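Local atomic coordinates of ribosomal RNA small subunit methyltransferase E (Thermotoga maritima, PDB entry 1Z85), a protein that probably methylates the N3 position of a specific uridine in 16S ribosomal RNA of the assembled 30S subunit, using S-adenosyl-L-methionine as methyl donor. Residues A33-V38 / A138-K143; T99-E104 / L214-A219; H117-S122 / E194-L199; I126-A131 / V150-K155. All coordinates share one frame; numbering follows the deposited sequence.

Contact 1 of 4, residues A33-V38 / A138-K143; sequences AHHMRV and AAKQCK
K140 and H35 meet end-on across the gap between their helices and are the one pair that joins 33-38 to 138-143. The contact bridges two domains. Helix 30-38 belongs to the PUA domain, and helix 128-142 to the SPOUT methyltransferase domain. The two backbones stay well apart, with CA of H35 and CA of K140 11.4 Å from each other, so a long side chain has to span the gap. CB of K140 points toward the PUA helix. CG follows, anti to the carbonyl carbon. The chain bends at the CG-CD bond (chi3 51°), and the last torsion is straight out to NZ. None of CB, CG and CD comes near H35. CE is the first atom to arrive, 3.7 Å from H35 ND1 and 3.8 Å from H35 CE1. NZ then donates a hydrogen bond to ND1. The same amine has salt bridges to E32 and E137, one from each helix, and Y18 of strand 16-22 touches the K140 side chain. A buried ammonium thus has two carboxylates and an imidazole nitrogen around it. Accepting at ND1, with a lysine so close, would probably disfavour a charged imidazole. The H35 ring also meets the ring of F17. A leucine here has no ring nitrogen, so K140 would probably lose one acceptor, keeping the two carboxylates, and F17 would lose its ring partner. NZ lies 3.1 Å from ND1, tilted 32° from the plane of the H35 ring.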
loop_
_atom_site.group_PDB
_atom_site.type_symbol
_atom_site.label_atom_id
_atom_site.label_comp_id
_atom_site.label_asym_id
_atom_site.label_seq_id
_atom_site.Cartn_x
_atom_site.Cartn_y
_atom_site.Cartn_z
ATOM N N ALA B 33 1.683 26.988 13.330
ATOM C CA ALA B 33 0.951 28.240 13.153
ATOM C C ALA B 33 0.502 28.434 11.703
ATOM O O ALA B 33 -0.571 28.992 11.466
ATOM C CB ALA B 33 1.774 29.436 13.623
ATOM N N HIS B 34 1.322 28.015 10.742
ATOM C CA HIS B 34 0.932 28.079 9.336
ATOM C C HIS B 34 -0.252 27.167 9.045
ATOM O O HIS B 34 -1.117 27.517 8.262
ATOM C CB HIS B 34 2.097 27.704 8.410
ATOM C CG HIS B 34 1.742 27.739 6.950
ATOM N ND1 HIS B 34 1.590 26.596 6.190
ATOM C CD2 HIS B 34 1.480 28.777 6.121
ATOM C CE1 HIS B 34 1.269 26.929 4.954
ATOM N NE2 HIS B 34 1.197 28.245 4.884
ATOM N N HIS B 35 -0.283 26.003 9.689
ATOM C CA HIS B 35 -1.325 24.989 9.465
ATOM C C HIS B 35 -2.624 25.495 10.045
ATOM O O HIS B 35 -3.682 25.224 9.507
ATOM C CB HIS B 35 -0.857 23.610 10.027
ATOM C CG HIS B 35 -1.933 22.564 10.186
ATOM N ND1 HIS B 35 -1.844 21.558 11.132
ATOM C CD2 HIS B 35 -3.100 22.351 9.526
ATOM C CE1 HIS B 35 -2.912 20.782 11.057
ATOM N NE2 HIS B 35 -3.691 21.243 10.092
HETATM N N MSE B 36 -2.535 26.276 11.113
HETATM C CA MSE B 36 -3.726 26.874 11.738
HETATM C C MSE B 36 -4.301 28.013 10.891
HETATM O O MSE B 36 -5.507 28.113 10.743
HETATM C CB MSE B 36 -3.397 27.392 13.135
HETATM C CG MSE B 36 -3.054 26.294 14.145
HETATM SE SE MSE B 36 -2.538 26.982 15.949
HETATM C CE MSE B 36 -2.512 25.218 16.994
ATOM N N ARG B 37 -3.428 28.854 10.342
ATOM C CA ARG B 37 -3.826 29.908 9.393
ATOM C C ARG B 37 -4.456 29.375 8.108
ATOM O O ARG B 37 -5.286 30.049 7.494
ATOM C CB ARG B 37 -2.635 30.791 9.017
ATOM C CG ARG B 37 -2.521 32.044 9.852
ATOM C CD ARG B 37 -1.441 32.983 9.303
ATOM N NE ARG B 37 -0.139 32.318 9.165
ATOM C CZ ARG B 37 0.612 31.877 10.179
ATOM N NH1 ARG B 37 0.205 31.992 11.452
ATOM N NH2 ARG B 37 1.784 31.302 9.912
ATOM N N VAL B 38 -4.043 28.182 7.704
ATOM C CA VAL B 38 -4.640 27.484 6.567
ATOM C C VAL B 38 -6.087 27.062 6.892
ATOM O O VAL B 38 -7.011 27.377 6.141
ATOM C CB VAL B 38 -3.731 26.302 6.126
ATOM C CG1 VAL B 38 -4.518 25.023 5.809
ATOM C CG2 VAL B 38 -2.850 26.739 4.957
ATOM N N ALA B 138 2.391 12.763 9.844
ATOM C CA ALA B 138 1.646 11.483 9.744
ATOM C C ALA B 138 0.804 11.170 10.978
ATOM O O ALA B 138 -0.377 10.811 10.877
ATOM C CB ALA B 138 2.604 10.324 9.473
ATOM N N ALA B 139 1.399 11.283 12.145
ATOM C CA ALA B 139 0.679 11.074 13.393
ATOM C C ALA B 139 -0.504 12.024 13.533
ATOM O O ALA B 139 -1.565 11.613 13.969
ATOM C CB ALA B 139 1.661 11.242 14.561
ATOM N N LYS B 140 -0.345 13.300 13.170
ATOM C CA LYS B 140 -1.472 14.252 13.299
ATOM C C LYS B 140 -2.610 13.777 12.411
ATOM O O LYS B 140 -3.761 13.838 12.806
ATOM C CB LYS B 140 -1.089 15.696 12.930
ATOM C CG LYS B 140 -0.289 16.441 13.990
ATOM C CD LYS B 140 0.568 17.579 13.372
ATOM C CE LYS B 140 -0.251 18.507 12.449
ATOM N NZ LYS B 140 0.541 19.681 11.969
ATOM N N GLN B 141 -2.273 13.255 11.232
ATOM C CA GLN B 141 -3.282 12.690 10.348
ATOM C C GLN B 141 -3.936 11.383 10.877
ATOM O O GLN B 141 -5.170 11.198 10.759
ATOM C CB GLN B 141 -2.710 12.529 8.941
ATOM C CG GLN B 141 -3.729 12.735 7.817
ATOM N N CYS B 142 -3.155 10.499 11.492
ATOM C CA CYS B 142 -3.680 9.202 11.973
ATOM C C CYS B 142 -4.246 9.266 13.374
ATOM O O CYS B 142 -4.726 8.248 13.884
ATOM C CB CYS B 142 -2.588 8.120 11.932
ATOM S SG CYS B 142 -2.299 7.656 10.288
ATOM N N LYS B 143 -4.158 10.461 13.978
ATOM C CA LYS B 143 -4.553 10.729 15.351
ATOM C C LYS B 143 -3.853 9.770 16.293
ATOM O O LYS B 143 -4.463 9.074 17.107
ATOM C CB LYS B 143 -6.072 10.691 15.493
ATOM C CG LYS B 143 -6.830 11.525 14.447
ATOM C CD LYS B 143 -6.726 13.040 14.649
ATOM C CE LYS B 143 -7.986 13.825 14.070
ATOM N NZ LYS B 143 -7.706 14.617 12.792
#

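Contact 2 of 4, residues T99-E104 / L214-A219; sequences TRFLIE and LRFETA
Two helices of the SPOUT domain, 96-108 and the C-terminal 216-230, pack here through F101 and L102 on one side and F216 and E217 on the other. This domain has the alpha/beta knot fold of SPOUT methyltransferases. R215 takes the N-cap position of the C-terminal helix, so F216 and E217 sit in its first turn. CG of F101 lies anti to its backbone N (chi1 174°), which carries the ring out toward E217. The E217 side chain then runs extended across that ring. Its CG sits over the centre of the face in a CH-pi contact, 3.7 Å from the ring centroid, and its carboxylate stacks flat, the two planes only 5° apart. CB of E217 meets CZ of F101 at 3.5 Å. The F216 ring is inclined to the F101 ring at 58°, with CE2 of F216 3.8 Å from CD2 of F101. R98 makes a cation-pi contact with F216. T218, in the same turn as E217, turns away from helix 96-108 and bonds E108 of the second subunit, so this turn serves the dimer too. L102 closes the contact: its CG comes up at the edge of the F216 ring, 3.9 Å from CZ.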
loop_
_atom_site.group_PDB
_atom_site.type_symbol
_atom_site.label_atom_id
_atom_site.label_comp_id
_atom_site.label_asym_id
_atom_site.label_seq_id
_atom_site.Cartn_x
_atom_site.Cartn_y
_atom_site.Cartn_z
ATOM N N THR B 99 12.234 6.623 1.736
ATOM C CA THR B 99 12.399 6.837 3.187
ATOM C C THR B 99 11.189 7.508 3.789
ATOM O O THR B 99 10.735 7.101 4.799
ATOM C CB THR B 99 13.678 7.630 3.483
ATOM O OG1 THR B 99 14.790 6.986 2.855
ATOM C CG2 THR B 99 14.001 7.649 4.949
ATOM N N ARG B 100 10.646 8.531 3.150
ATOM C CA ARG B 100 9.499 9.225 3.689
ATOM C C ARG B 100 8.309 8.275 3.774
ATOM O O ARG B 100 7.605 8.242 4.768
ATOM C CB ARG B 100 9.180 10.431 2.793
ATOM C CG ARG B 100 7.990 11.268 3.257
ATOM C CD ARG B 100 7.549 12.197 2.086
ATOM N NE ARG B 100 6.211 12.787 2.123
ATOM C CZ ARG B 100 5.719 13.654 3.026
ATOM N NH1 ARG B 100 6.410 14.019 4.109
ATOM N NH2 ARG B 100 4.469 14.125 2.856
ATOM N N PHE B 101 8.099 7.503 2.708
ATOM C CA PHE B 101 7.058 6.457 2.625
ATOM C C PHE B 101 7.143 5.439 3.750
ATOM O O PHE B 101 6.150 5.161 4.419
ATOM C CB PHE B 101 7.101 5.732 1.254
ATOM C CG PHE B 101 6.166 4.567 1.169
ATOM C CD1 PHE B 101 4.817 4.763 0.918
ATOM C CD2 PHE B 101 6.617 3.285 1.405
ATOM C CE1 PHE B 101 3.929 3.664 0.899
ATOM C CE2 PHE B 101 5.768 2.216 1.408
ATOM C CZ PHE B 101 4.418 2.381 1.164
ATOM N N LEU B 102 8.344 4.922 4.002
ATOM C CA LEU B 102 8.502 3.911 5.019
ATOM C C LEU B 102 8.231 4.452 6.412
ATOM O O LEU B 102 7.560 3.805 7.209
ATOM C CB LEU B 102 9.880 3.281 4.984
ATOM C CG LEU B 102 10.215 2.415 3.764
ATOM C CD1 LEU B 102 11.713 2.049 3.792
ATOM C CD2 LEU B 102 9.352 1.167 3.774
ATOM N N ILE B 103 8.786 5.622 6.721
ATOM C CA ILE B 103 8.457 6.310 7.947
ATOM C C ILE B 103 6.951 6.566 8.137
ATOM O O ILE B 103 6.426 6.400 9.230
ATOM C CB ILE B 103 9.110 7.691 7.972
ATOM C CG1 ILE B 103 10.641 7.584 7.919
ATOM C CG2 ILE B 103 8.715 8.448 9.224
ATOM C CD1 ILE B 103 11.303 8.927 7.575
ATOM N N GLU B 104 6.270 6.995 7.088
ATOM C CA GLU B 104 4.818 7.283 7.177
ATOM C C GLU B 104 4.026 6.044 7.508
ATOM O O GLU B 104 3.085 6.050 8.326
ATOM C CB GLU B 104 4.323 7.924 5.877
ATOM C CG GLU B 104 4.578 9.462 5.817
ATOM C CD GLU B 104 4.271 10.180 4.460
ATOM O OE1 GLU B 104 3.761 9.570 3.477
ATOM O OE2 GLU B 104 4.613 11.391 4.403
ATOM N N LEU B 214 7.013 -8.469 -5.341
ATOM C CA LEU B 214 6.085 -7.318 -5.402
ATOM C C LEU B 214 6.775 -5.942 -5.484
ATOM O O LEU B 214 7.923 -5.805 -5.094
ATOM C CB LEU B 214 5.184 -7.301 -4.160
ATOM C CG LEU B 214 4.077 -8.342 -4.065
ATOM C CD1 LEU B 214 3.541 -8.339 -2.625
ATOM C CD2 LEU B 214 2.974 -8.121 -5.151
ATOM N N ARG B 215 6.034 -4.965 -6.029
ATOM C CA ARG B 215 6.255 -3.525 -5.847
ATOM C C ARG B 215 6.709 -3.247 -4.421
ATOM O O ARG B 215 6.104 -3.727 -3.465
ATOM C CB ARG B 215 4.925 -2.790 -6.084
ATOM C CG ARG B 215 4.983 -1.429 -6.771
ATOM C CD ARG B 215 3.821 -1.283 -7.829
ATOM N N PHE B 216 7.812 -2.503 -4.302
ATOM C CA PHE B 216 8.358 -2.029 -3.018
ATOM C C PHE B 216 7.261 -1.583 -2.025
ATOM O O PHE B 216 7.212 -2.061 -0.912
ATOM C CB PHE B 216 9.363 -0.898 -3.315
ATOM C CG PHE B 216 9.615 0.034 -2.176
ATOM C CD1 PHE B 216 10.403 -0.350 -1.117
ATOM C CD2 PHE B 216 9.032 1.313 -2.170
ATOM C CE1 PHE B 216 10.590 0.502 -0.038
ATOM C CE2 PHE B 216 9.218 2.179 -1.109
ATOM C CZ PHE B 216 10.001 1.780 -0.043
ATOM N N GLU B 217 6.403 -0.649 -2.418
ATOM C CA GLU B 217 5.431 -0.082 -1.477
ATOM C C GLU B 217 4.436 -1.118 -0.992
ATOM O O GLU B 217 4.009 -1.110 0.163
ATOM C CB GLU B 217 4.709 1.108 -2.110
ATOM C CG GLU B 217 5.598 2.378 -2.324
ATOM C CD GLU B 217 4.787 3.665 -2.669
ATOM O OE1 GLU B 217 3.513 3.605 -2.779
ATOM O OE2 GLU B 217 5.442 4.745 -2.793
ATOM N N THR B 218 4.076 -2.041 -1.868
ATOM C CA THR B 218 3.145 -3.128 -1.511
ATOM C C THR B 218 3.773 -4.156 -0.566
ATOM O O THR B 218 3.176 -4.529 0.466
ATOM C CB THR B 218 2.605 -3.777 -2.795
ATOM O OG1 THR B 218 1.982 -2.767 -3.582
ATOM C CG2 THR B 218 1.567 -4.835 -2.507
ATOM N N ALA B 219 4.967 -4.628 -0.901
ATOM C CA ALA B 219 5.695 -5.556 -0.018
ATOM C C ALA B 219 5.898 -5.013 1.396
ATOM O O ALA B 219 5.831 -5.767 2.366
ATOM C CB ALA B 219 7.056 -5.877 -0.591
#

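Contact 3 of 4, residues H117-S122 / E194-L199; sequences HKFERS and EKEREL
E196 has CG anti to its carbonyl carbon (chi1 -67°) and runs extended from there, which sends its carboxylate off helix 194-201 to the backbone of F119 and E120. OE2 accepts from E120 N at 2.7 Å, with an N-H...O angle of 161°. The donor comes in on the syn side but 33° out of the carboxylate plane. OE2 also lies at the edge of the F119 ring, 3.4 Å from CD2. The other oxygen, OE1, accepts a short bond from a water, and that water accepts from R121 N at 3.1 Å. OE1 further accepts from S193 N, just ahead of the helix. One carboxylate therefore serves two successive turn N-H groups, one directly and one through water. E120 lies alongside in the opposite sense, its carboxylate nearly parallel to that of E196. Its OE1 is taken by S193 OG and sits 3.9 Å from CB of K195. An alanine in place of E196 would probably leave E120 N without its acceptor and the water without one of its holders, and the turn would be tied less firmly to the helix. R121 NH1 bonds G190 O, in a glycine-rich segment that probably borders the cofactor site, as in other RsmE proteins. The gripped element is a type I beta turn, F119 to S122, in the loop that follows strand 113-117 of the SPOUT sheet.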
loop_
_atom_site.group_PDB
_atom_site.type_symbol
_atom_site.label_atom_id
_atom_site.label_comp_id
_atom_site.label_asym_id
_atom_site.label_seq_id
_atom_site.Cartn_x
_atom_site.Cartn_y
_atom_site.Cartn_z
ATOM N N HIS B 117 19.236 3.053 9.352
ATOM C CA HIS B 117 20.519 2.471 9.019
ATOM C C HIS B 117 20.939 2.723 7.547
ATOM O O HIS B 117 20.172 2.618 6.617
ATOM C CB HIS B 117 20.485 0.952 9.362
ATOM C CG HIS B 117 21.820 0.269 9.257
ATOM N ND1 HIS B 117 22.123 -0.609 8.234
ATOM C CD2 HIS B 117 22.929 0.340 10.032
ATOM C CE1 HIS B 117 23.373 -1.030 8.373
ATOM N NE2 HIS B 117 23.869 -0.508 9.484
ATOM N N LYS B 118 22.178 3.097 7.365
ATOM C CA LYS B 118 22.749 3.237 6.054
ATOM C C LYS B 118 23.439 1.897 5.663
ATOM O O LYS B 118 24.544 1.540 6.140
ATOM C CB LYS B 118 23.733 4.409 6.080
ATOM C CG LYS B 118 24.257 4.954 4.717
ATOM C CD LYS B 118 25.677 5.587 5.007
ATOM C CE LYS B 118 26.243 6.492 3.902
ATOM N NZ LYS B 118 27.097 7.646 4.442
ATOM N N PHE B 119 22.787 1.154 4.776
ATOM C CA PHE B 119 23.325 -0.150 4.330
ATOM C C PHE B 119 24.514 0.115 3.443
ATOM O O PHE B 119 24.689 1.254 2.970
ATOM C CB PHE B 119 22.247 -0.973 3.631
ATOM C CG PHE B 119 21.168 -1.476 4.575
ATOM C CD1 PHE B 119 20.104 -0.650 4.961
ATOM C CD2 PHE B 119 21.218 -2.749 5.089
ATOM C CE1 PHE B 119 19.133 -1.081 5.834
ATOM C CE2 PHE B 119 20.233 -3.195 5.959
ATOM C CZ PHE B 119 19.186 -2.357 6.332
ATOM N N GLU B 120 25.336 -0.916 3.210
ATOM C CA GLU B 120 26.624 -0.729 2.535
ATOM C C GLU B 120 26.470 -0.169 1.117
ATOM O O GLU B 120 27.290 0.623 0.663
ATOM C CB GLU B 120 27.469 -2.030 2.545
ATOM C CG GLU B 120 28.144 -2.304 3.913
ATOM C CD GLU B 120 28.805 -3.707 4.097
ATOM O OE1 GLU B 120 28.821 -4.573 3.170
ATOM O OE2 GLU B 120 29.311 -3.936 5.227
ATOM N N ARG B 121 25.408 -0.553 0.420
ATOM C CA ARG B 121 25.200 -0.061 -0.943
ATOM C C ARG B 121 24.564 1.323 -1.103
ATOM O O ARG B 121 24.391 1.758 -2.244
ATOM C CB ARG B 121 24.414 -1.096 -1.735
ATOM C CG ARG B 121 25.287 -2.304 -2.040
ATOM C CD ARG B 121 24.539 -3.332 -2.777
ATOM N NE ARG B 121 25.309 -4.565 -2.922
ATOM C CZ ARG B 121 24.820 -5.656 -3.497
ATOM N NH1 ARG B 121 23.583 -5.658 -3.961
ATOM N NH2 ARG B 121 25.553 -6.747 -3.601
ATOM N N SER B 122 24.241 2.006 -0.002
ATOM C CA SER B 122 23.640 3.359 -0.053
ATOM C C SER B 122 24.675 4.397 0.288
ATOM O O SER B 122 25.472 4.168 1.166
ATOM C CB SER B 122 22.536 3.508 0.958
ATOM O OG SER B 122 21.994 4.820 0.983
ATOM N N GLU B 194 26.945 -9.010 0.547
ATOM C CA GLU B 194 27.108 -10.381 0.997
ATOM C C GLU B 194 27.467 -10.452 2.486
ATOM O O GLU B 194 27.106 -11.403 3.173
ATOM C CB GLU B 194 28.179 -11.103 0.159
ATOM C CG GLU B 194 27.701 -11.552 -1.234
ATOM N N LYS B 195 28.204 -9.465 2.965
ATOM C CA LYS B 195 28.489 -9.341 4.378
ATOM C C LYS B 195 27.188 -9.144 5.150
ATOM O O LYS B 195 26.955 -9.819 6.138
ATOM C CB LYS B 195 29.396 -8.146 4.614
ATOM C CG LYS B 195 30.609 -8.432 5.476
ATOM C CD LYS B 195 31.552 -7.208 5.525
ATOM C CE LYS B 195 32.867 -7.414 4.746
ATOM N NZ LYS B 195 33.955 -6.546 5.320
ATOM N N GLU B 196 26.344 -8.211 4.696
ATOM C CA GLU B 196 25.064 -7.950 5.359
ATOM C C GLU B 196 24.193 -9.204 5.370
ATOM O O GLU B 196 23.525 -9.512 6.351
ATOM C CB GLU B 196 24.320 -6.778 4.679
ATOM C CG GLU B 196 25.032 -5.412 4.850
ATOM C CD GLU B 196 24.481 -4.289 4.007
ATOM O OE1 GLU B 196 24.018 -4.559 2.880
ATOM O OE2 GLU B 196 24.551 -3.120 4.484
ATOM N N ARG B 197 24.187 -9.919 4.262
ATOM C CA ARG B 197 23.320 -11.075 4.116
ATOM C C ARG B 197 23.760 -12.183 5.056
ATOM O O ARG B 197 22.938 -12.791 5.705
ATOM C CB ARG B 197 23.356 -11.553 2.683
ATOM C CG ARG B 197 22.147 -12.352 2.285
ATOM C CD ARG B 197 22.190 -12.699 0.773
ATOM N NE ARG B 197 21.598 -11.621 -0.010
ATOM C CZ ARG B 197 20.297 -11.384 -0.047
ATOM N NH1 ARG B 197 19.464 -12.143 0.661
ATOM N NH2 ARG B 197 19.824 -10.374 -0.767
ATOM N N GLU B 198 25.056 -12.437 5.145
ATOM C CA GLU B 198 25.568 -13.431 6.082
ATOM C C GLU B 198 25.189 -13.058 7.492
ATOM O O GLU B 198 24.733 -13.893 8.239
ATOM C CB GLU B 198 27.102 -13.592 5.985
ATOM N N LEU B 199 25.361 -11.800 7.839
ATOM C CA LEU B 199 25.023 -11.296 9.153
ATOM C C LEU B 199 23.553 -11.477 9.502
ATOM O O LEU B 199 23.216 -11.785 10.646
ATOM C CB LEU B 199 25.332 -9.802 9.219
ATOM C CG LEU B 199 25.978 -9.269 10.492
ATOM C CD1 LEU B 199 26.143 -7.721 10.407
ATOM C CD2 LEU B 199 25.165 -9.692 11.721
HETATM O O HOH W 1 23.525 -2.988 0.982
#

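Contact 4 of 4, residues I126-A131 / V150-K155; sequences ISLDKA and VSFLEK
I126 starts the contact by bringing its CG2 methyl to the edge of the F152 ring, 4.0 Å from CE1. That side chain also touches F116 of strand 113-117 and T99 of helix 96-108. S127 comes next and points away from F152. It is the N-cap of helix 128-142, and its OG accepts a weak bond from K130 N at 3.4 Å. L128 opens the helix and carries most of the packing. Its CD1 methyl makes a CH-pi contact over one face of F152, 4.0 Å from the ring centroid and 19° off the normal, and it comes within 3.7 Å of CZ. The other methyl, CD2, approaches CE2 of the same ring at 4.0 Å. CG of L128 meets CG2 of V150 at 4.0 Å, the two side chains running alongside in opposite senses. These residues belong to a beta-alpha-beta crossover: strand 113-117, helix 128-142 and the parallel strand 149-152, which is an outermost strand of the SPOUT sheet within this chain. One turn into the helix, A131 turns its CB toward the strand, and its methyl packs on F116 and I103. F152 has CG anti to its carbonyl carbon (chi1 -63°), and this swings the ring toward I126 and L128. V150 packs further along the same helix, on K132 and V135. Between V150 and F152, S151 points away from the helix and pairs through its backbone with I114 and F116.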
loop_
_atom_site.group_PDB
_atom_site.type_symbol
_atom_site.label_atom_id
_atom_site.label_comp_id
_atom_site.label_asym_id
_atom_site.label_seq_id
_atom_site.Cartn_x
_atom_site.Cartn_y
_atom_site.Cartn_z
ATOM N N ILE B 126 20.305 10.926 6.124
ATOM C CA ILE B 126 19.016 11.443 6.580
ATOM C C ILE B 126 19.215 12.518 7.631
ATOM O O ILE B 126 20.115 12.405 8.504
ATOM C CB ILE B 126 18.078 10.314 7.112
ATOM C CG1 ILE B 126 16.665 10.831 7.379
ATOM C CG2 ILE B 126 18.589 9.643 8.345
ATOM C CD1 ILE B 126 15.711 9.684 7.524
ATOM N N SER B 127 18.387 13.559 7.539
ATOM C CA SER B 127 18.242 14.552 8.613
ATOM C C SER B 127 17.189 14.044 9.628
ATOM O O SER B 127 16.006 13.877 9.302
ATOM C CB SER B 127 17.782 15.897 8.076
ATOM O OG SER B 127 17.406 16.779 9.165
ATOM N N LEU B 128 17.627 13.779 10.841
ATOM C CA LEU B 128 16.750 13.285 11.869
ATOM C C LEU B 128 15.654 14.272 12.209
ATOM O O LEU B 128 14.544 13.876 12.503
ATOM C CB LEU B 128 17.553 12.910 13.112
ATOM C CG LEU B 128 17.010 11.753 13.920
ATOM C CD1 LEU B 128 17.198 10.432 13.173
ATOM C CD2 LEU B 128 17.676 11.729 15.294
ATOM N N ASP B 129 15.915 15.565 12.093
ATOM C CA ASP B 129 14.846 16.548 12.268
ATOM C C ASP B 129 13.782 16.483 11.182
ATOM O O ASP B 129 12.594 16.705 11.459
ATOM C CB ASP B 129 15.449 17.956 12.341
ATOM C CG ASP B 129 16.161 18.229 13.681
ATOM O OD1 ASP B 129 16.166 17.366 14.603
ATOM O OD2 ASP B 129 16.731 19.326 13.807
ATOM N N LYS B 130 14.187 16.149 9.958
ATOM C CA LYS B 130 13.234 15.997 8.868
ATOM C C LYS B 130 12.386 14.783 9.108
ATOM O O LYS B 130 11.186 14.832 8.897
ATOM C CB LYS B 130 13.924 15.933 7.494
ATOM C CG LYS B 130 12.964 16.112 6.242
ATOM C CD LYS B 130 13.733 16.223 4.884
ATOM C CE LYS B 130 14.708 17.439 4.811
ATOM N NZ LYS B 130 16.219 17.157 4.914
ATOM N N ALA B 131 12.994 13.693 9.562
ATOM C CA ALA B 131 12.262 12.464 9.823
ATOM C C ALA B 131 11.196 12.683 10.925
ATOM O O ALA B 131 10.040 12.270 10.789
ATOM C CB ALA B 131 13.221 11.383 10.195
ATOM N N VAL B 150 12.508 7.887 16.978
ATOM C CA VAL B 150 13.447 7.712 15.858
ATOM C C VAL B 150 14.879 7.749 16.398
ATOM O O VAL B 150 15.167 8.491 17.309
ATOM C CB VAL B 150 13.261 8.771 14.728
ATOM C CG1 VAL B 150 11.830 8.653 14.091
ATOM C CG2 VAL B 150 13.527 10.164 15.237
ATOM N N SER B 151 15.730 6.857 15.880
ATOM C CA SER B 151 17.110 6.733 16.282
ATOM C C SER B 151 17.949 6.367 15.051
ATOM O O SER B 151 17.402 5.939 13.994
ATOM C CB SER B 151 17.244 5.606 17.300
ATOM O OG SER B 151 16.406 5.835 18.425
ATOM N N PHE B 152 19.253 6.580 15.170
ATOM C CA PHE B 152 20.207 6.026 14.228
ATOM C C PHE B 152 20.598 4.644 14.737
ATOM O O PHE B 152 20.492 4.360 15.926
ATOM C CB PHE B 152 21.456 6.880 14.100
ATOM C CG PHE B 152 21.220 8.265 13.552
ATOM C CD1 PHE B 152 20.897 8.442 12.221
ATOM C CD2 PHE B 152 21.393 9.404 14.373
ATOM C CE1 PHE B 152 20.712 9.699 11.708
ATOM C CE2 PHE B 152 21.204 10.686 13.851
ATOM C CZ PHE B 152 20.844 10.822 12.505
ATOM N N LEU B 153 21.028 3.769 13.843
ATOM C CA LEU B 153 21.483 2.428 14.232
ATOM C C LEU B 153 22.824 2.194 13.558
ATOM O O LEU B 153 22.912 2.268 12.316
ATOM C CB LEU B 153 20.461 1.377 13.732
ATOM C CG LEU B 153 20.865 -0.083 14.045
ATOM C CD1 LEU B 153 20.831 -0.319 15.536
ATOM C CD2 LEU B 153 20.042 -1.101 13.315
ATOM N N GLU B 154 23.879 1.949 14.325
ATOM C CA GLU B 154 25.183 1.789 13.686
ATOM C C GLU B 154 25.396 0.387 13.062
ATOM O O GLU B 154 25.985 0.259 11.978
ATOM C CB GLU B 154 26.340 2.095 14.661
ATOM C CG GLU B 154 27.707 2.193 13.944
ATOM C CD GLU B 154 27.904 3.408 12.984
ATOM O OE1 GLU B 154 27.007 4.300 12.799
ATOM O OE2 GLU B 154 29.025 3.478 12.420
ATOM N N LYS B 155 24.948 -0.647 13.761
ATOM C CA LYS B 155 25.260 -2.016 13.387
ATOM C C LYS B 155 24.004 -2.852 13.309
ATOM O O LYS B 155 23.060 -2.645 14.089
ATOM C CB LYS B 155 26.290 -2.634 14.365
ATOM C CG LYS B 155 27.707 -2.087 14.129
ATOM C CD LYS B 155 28.759 -2.575 15.139
#

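None of the four is a fully buried core contact. Contacts 1, 2 and 3 are partly buried, and contact 4 lies at the surface. Contacts 1 and 4 share helix 128-142: one uses its C-terminal end to meet the PUA domain, the other its N-terminal end to pack on an outer strand of the SPOUT sheet. Contact 2 touches both through helix 96-108, where E104 packs on A138 and T99 on I126. Contact 3 lies across the chain's centre from contact 1, but touches contact 4 where H117 meets L153 and E154. Contact 1 rests on a lysine shared by carboxylates and a histidine, contact 3 on a carboxylate bonded to backbone N-H groups, one through water. Contacts 2 and 4 use rings and aliphatic groups.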